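Local coordinates for protein D-ribulose-5-phosphate 3-epimerase, putative (Plasmodium falciparum, PDB 1TQX) that probably catalyses the interconversion of D-ribulose 5-phosphate and D-xylulose 5-phosphate, using one bound divalent metal ion per subunit, at residues A[154-159]-A[188-193]; A[144-149]-A[180-185]. All blocks are in the same frame, centred on the assembly; numbering follows the deposited sequence.

How the contacts relate
Contacts 1 and 2 lie 7 Å apart, centre to centre, in one sector of the TIM barrel, where the loops following strands 141-145 and 175-179 run side by side. Along the chain the segments alternate: 144-149, 154-159, 180-185, 188-193. Contact 2 joins the two loops close to the strand ends, in the buried part, while contact 1 lies further out, where the first loop reaches the later turns of helix 184-193, whose first residues close the second segment of contact 2. They touch directly: Met157 N probably hydrogen-bonds to Thr146 O at 2.9 Å, and Gln154 NE2 to Glu148 O at 2.8 Å. Together they join two neighbouring loops, each with predicted substrate-binding residues.

Contact 1: A[154-159]-A[188-193]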
# COMPACT_ATOMS: atom_id res chain seq x y z
N GLN A 154 -11.23 9.08 -5.71
CA GLN A 154 -11.31 8.87 -7.16
C GLN A 154 -11.86 7.49 -7.50
O GLN A 154 -11.94 6.62 -6.63
CB GLN A 154 -9.93 9.03 -7.79
CG GLN A 154 -9.20 10.30 -7.38
CD GLN A 154 -7.86 10.42 -8.07
OE1 GLN A 154 -7.79 10.59 -9.28
NE2 GLN A 154 -6.78 10.32 -7.30
N SER A 155 -12.23 7.28 -8.76
CA SER A 155 -12.80 6.01 -9.19
C SER A 155 -11.82 4.91 -9.61
O SER A 155 -10.83 5.16 -10.31
CB SER A 155 -13.81 6.24 -10.31
OG SER A 155 -13.19 6.79 -11.46
N PHE A 156 -12.12 3.69 -9.18
CA PHE A 156 -11.33 2.50 -9.47
C PHE A 156 -11.16 2.30 -10.98
O PHE A 156 -12.15 2.32 -11.72
CB PHE A 156 -12.05 1.29 -8.85
CG PHE A 156 -11.39 -0.04 -9.11
CD1 PHE A 156 -10.29 -0.45 -8.35
CD2 PHE A 156 -11.90 -0.91 -10.07
CE1 PHE A 156 -9.73 -1.71 -8.54
CE2 PHE A 156 -11.34 -2.17 -10.26
CZ PHE A 156 -10.26 -2.57 -9.50
N MET A 157 -9.92 2.10 -11.42
CA MET A 157 -9.65 1.88 -12.84
C MET A 157 -9.62 0.38 -13.11
O MET A 157 -8.64 -0.30 -12.81
CB MET A 157 -8.30 2.49 -13.22
CG MET A 157 -8.25 4.00 -13.10
SD MET A 157 -6.59 4.66 -13.31
CE MET A 157 -6.30 4.30 -15.06
N HIS A 158 -10.71 -0.13 -13.67
CA HIS A 158 -10.83 -1.55 -13.96
C HIS A 158 -9.77 -2.04 -14.95
O HIS A 158 -9.42 -3.22 -14.97
CB HIS A 158 -12.23 -1.87 -14.48
CG HIS A 158 -12.55 -3.33 -14.53
ND1 HIS A 158 -11.87 -4.23 -15.32
CD2 HIS A 158 -13.49 -4.05 -13.87
CE1 HIS A 158 -12.37 -5.44 -15.15
NE2 HIS A 158 -13.36 -5.36 -14.28
N ASP A 159 -9.26 -1.14 -15.78
CA ASP A 159 -8.27 -1.52 -16.78
C ASP A 159 -6.89 -1.83 -16.19
O ASP A 159 -5.96 -2.19 -16.91
CB ASP A 159 -8.16 -0.42 -17.85
CG ASP A 159 -7.61 0.88 -17.31
OD1 ASP A 159 -7.89 1.21 -16.13
OD2 ASP A 159 -6.92 1.59 -18.07
N GLU A 188 -13.75 -7.36 -4.67
CA GLU A 188 -14.05 -8.68 -5.21
C GLU A 188 -13.41 -8.81 -6.59
O GLU A 188 -12.84 -9.84 -6.92
CB GLU A 188 -15.56 -8.91 -5.32
CG GLU A 188 -15.92 -10.35 -5.69
CD GLU A 188 -17.42 -10.63 -5.72
OE1 GLU A 188 -17.79 -11.80 -5.96
OE2 GLU A 188 -18.21 -9.69 -5.51
N ILE A 189 -13.52 -7.75 -7.39
CA ILE A 189 -12.93 -7.76 -8.72
C ILE A 189 -11.41 -7.89 -8.63
O ILE A 189 -10.81 -8.68 -9.36
CB ILE A 189 -13.27 -6.46 -9.48
CG1 ILE A 189 -14.76 -6.44 -9.85
CG2 ILE A 189 -12.40 -6.36 -10.73
CD1 ILE A 189 -15.19 -5.14 -10.51
N SER A 190 -10.80 -7.12 -7.74
CA SER A 190 -9.34 -7.16 -7.59
C SER A 190 -8.86 -8.54 -7.14
O SER A 190 -7.88 -9.06 -7.66
CB SER A 190 -8.88 -6.08 -6.61
OG SER A 190 -9.10 -4.79 -7.15
N ALA A 191 -9.56 -9.12 -6.17
CA ALA A 191 -9.18 -10.43 -5.66
C ALA A 191 -9.32 -11.52 -6.73
O ALA A 191 -8.54 -12.47 -6.76
CB ALA A 191 -10.02 -10.78 -4.44
N SER A 192 -10.31 -11.38 -7.61
CA SER A 192 -10.53 -12.38 -8.66
C SER A 192 -9.37 -12.41 -9.65
O SER A 192 -9.15 -13.40 -10.35
CB SER A 192 -11.84 -12.10 -9.41
OG SER A 192 -11.72 -11.00 -10.30
N HIS A 193 -8.61 -11.31 -9.69
CA HIS A 193 -7.46 -11.21 -10.58
C HIS A 193 -6.15 -11.56 -9.88
O HIS A 193 -5.12 -11.71 -10.54
CB HIS A 193 -7.38 -9.80 -11.18
CG HIS A 193 -8.39 -9.54 -12.26
ND1 HIS A 193 -8.13 -9.77 -13.59
CD2 HIS A 193 -9.67 -9.10 -12.20
CE1 HIS A 193 -9.19 -9.47 -14.31
NE2 HIS A 193 -10.15 -9.06 -13.49
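Ile189, on the helix that follows strand 175-179 of this TIM barrel, pushes its aliphatic side chain into the angle between Phe156 and His158. Those two residues belong to the long loop between strand 141-145 and helix 161-170, so the contact ties the outer part of one beta-alpha loop to the helix of the next beta-alpha unit. Both branches of the isoleucine meet the imidazole of His158. CG2 lies 3.8 Å from His158 NE2, and CD1 comes within 3.9 Å of His158 CD2, so the CD2-NE2 bond of the imidazole lies obliquely against both methyls. The two side chains cross at about a right angle. His158 gets there because its CG stands anti to the backbone N (chi1 -167°), which carries the ring to the helix although the CB bond itself does not aim at it. Phe156 also has CG opposite its own N, at 178°, but here the CB bond already heads for the helix. Its ring approaches Ile189 more loosely, with CE2 4.3 Å from Ile189 CG2, an ordinary apolar touch. Met161 of helix 161-170 packs against both Phe156 and Ile189, adding a third apolar side chain to the cluster. Near the root of its side chain, Phe156 CB lies 3.4 Å from Gly181 O; Gly181 is a predicted substrate-binding residue, which places the cluster behind a loop that probably helps to line the substrate pocket. No hydrogen bond crosses between the segments. The hydroxyl of Ser190 is buried and already bonded to the carbonyl of Thr186, one turn earlier in the helix. While making that bond, Ser190 OG also sits obliquely against the end of the phenyl ring, 3.4 Å from Phe156 CZ and the same from Phe156 CE1.

Contact 2: A[144-149]-A[180-185]; sequences VMTVEP and GGLNIE. With SO4 (sulfate ion), chain C.
With a chi1 of 46°, Thr146 places OG1 between its backbone N and carbonyl carbon, and this turns the hydroxyl to the backbone of Gly180. Val147 puts CG1 in the same position, laying that methyl over the glycine. The hydroxyl donates to Gly180 O at 2.6 Å, a short bond that meets the carbonyl from one side (C=O...donor angle 118°), with the donor tilted 17° from the carbonyl plane. Leu182 CD2 packs on the same hydroxyl oxygen, 3.6 Å from Thr146 OG1. Next to Thr146 in the chain, Val147 brings CG1 to 3.5 Å from Gly180 CA, leaving no room for a CB there; the backbone angles of Gly180 independently favour glycine. These residues sit just past the C-terminal ends of adjacent strands 141-145 and 175-179, the end of a TIM barrel that carries the active site, and Asp179, a zinc ligand, directly precedes Gly180. The next peptide faces a sulfate, probably from the crystallisation liquor: Gly181 N makes weak hydrogen bonds to sulfate O3 at 3.1 Å and to sulfate O2 at 3.4 Å. Thr202 OG1 and Gly153 N also bind this anion, consistent with its occupying the substrate's phosphate site.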
# COMPACT_ATOMS: atom_id res chain seq x y z
N VAL A 144 -0.09 -2.00 -6.95
CA VAL A 144 -0.63 -1.60 -8.24
C VAL A 144 -1.64 -0.47 -8.00
O VAL A 144 -2.71 -0.70 -7.45
CB VAL A 144 -1.36 -2.78 -8.94
CG1 VAL A 144 -2.04 -2.31 -10.22
CG2 VAL A 144 -0.37 -3.90 -9.24
N MET A 145 -1.28 0.75 -8.38
CA MET A 145 -2.19 1.88 -8.20
C MET A 145 -3.37 1.67 -9.14
O MET A 145 -3.17 1.41 -10.34
CB MET A 145 -1.51 3.21 -8.56
CG MET A 145 -0.44 3.69 -7.59
SD MET A 145 -1.05 3.89 -5.89
CE MET A 145 -2.33 5.12 -6.10
N THR A 146 -4.58 1.77 -8.61
CA THR A 146 -5.77 1.61 -9.44
C THR A 146 -6.41 2.98 -9.67
O THR A 146 -7.55 3.09 -10.13
CB THR A 146 -6.78 0.64 -8.81
OG1 THR A 146 -6.95 0.94 -7.42
CG2 THR A 146 -6.29 -0.80 -8.96
N VAL A 147 -5.64 4.02 -9.35
CA VAL A 147 -6.05 5.40 -9.54
C VAL A 147 -4.79 6.26 -9.65
O VAL A 147 -3.71 5.82 -9.26
CB VAL A 147 -6.92 5.90 -8.36
CG1 VAL A 147 -6.03 6.27 -7.16
CG2 VAL A 147 -7.74 7.07 -8.79
N GLU A 148 -4.92 7.47 -10.20
CA GLU A 148 -3.78 8.38 -10.31
C GLU A 148 -3.47 8.83 -8.88
O GLU A 148 -4.27 9.52 -8.25
CB GLU A 148 -4.17 9.58 -11.19
CG GLU A 148 -4.61 9.20 -12.60
CD GLU A 148 -5.50 10.24 -13.26
OE1 GLU A 148 -5.06 11.40 -13.41
OE2 GLU A 148 -6.64 9.89 -13.64
N PRO A 149 -2.30 8.45 -8.35
CA PRO A 149 -1.91 8.81 -6.98
C PRO A 149 -1.88 10.29 -6.62
O PRO A 149 -1.52 11.14 -7.43
CB PRO A 149 -0.55 8.14 -6.81
CG PRO A 149 0.01 8.21 -8.19
CD PRO A 149 -1.17 7.82 -9.06
N GLY A 180 -6.67 2.59 -4.48
CA GLY A 180 -7.36 3.61 -5.26
C GLY A 180 -8.76 3.21 -5.67
O GLY A 180 -8.95 2.44 -6.62
N GLY A 181 -9.75 3.72 -4.95
CA GLY A 181 -11.14 3.41 -5.27
C GLY A 181 -11.64 2.03 -4.88
O GLY A 181 -12.61 1.54 -5.46
N LEU A 182 -10.98 1.39 -3.91
CA LEU A 182 -11.42 0.07 -3.48
C LEU A 182 -12.65 0.13 -2.58
O LEU A 182 -12.69 0.88 -1.61
CB LEU A 182 -10.29 -0.66 -2.73
CG LEU A 182 -9.29 -1.48 -3.56
CD1 LEU A 182 -10.03 -2.58 -4.32
CD2 LEU A 182 -8.55 -0.57 -4.53
N ASN A 183 -13.66 -0.65 -2.93
CA ASN A 183 -14.88 -0.74 -2.14
C ASN A 183 -15.28 -2.21 -2.17
O ASN A 183 -14.51 -3.04 -2.67
CB ASN A 183 -15.98 0.18 -2.70
CG ASN A 183 -16.26 -0.05 -4.17
OD1 ASN A 183 -16.60 0.88 -4.90
ND2 ASN A 183 -16.13 -1.29 -4.61
N ILE A 184 -16.44 -2.57 -1.63
CA ILE A 184 -16.81 -3.99 -1.62
C ILE A 184 -16.77 -4.64 -3.00
O ILE A 184 -16.19 -5.72 -3.17
CB ILE A 184 -18.20 -4.20 -0.96
CG1 ILE A 184 -18.09 -3.96 0.55
CG2 ILE A 184 -18.72 -5.61 -1.25
CD1 ILE A 184 -19.40 -4.06 1.30
N GLU A 185 -17.36 -3.98 -3.99
CA GLU A 185 -17.40 -4.54 -5.34
C GLU A 185 -16.05 -4.59 -6.06
O GLU A 185 -15.74 -5.59 -6.71
CB GLU A 185 -18.39 -3.77 -6.21
CG GLU A 185 -18.64 -4.44 -7.56
CD GLU A 185 -19.65 -3.70 -8.43
OE1 GLU A 185 -19.99 -4.24 -9.50
OE2 GLU A 185 -20.08 -2.60 -8.05
S SO4 C . -9.63 5.75 -1.80
O1 SO4 C . -9.05 4.74 -0.89
O2 SO4 C . -8.64 6.12 -2.83
O3 SO4 C . -10.81 5.19 -2.47
O4 SO4 C . -10.03 6.94 -1.02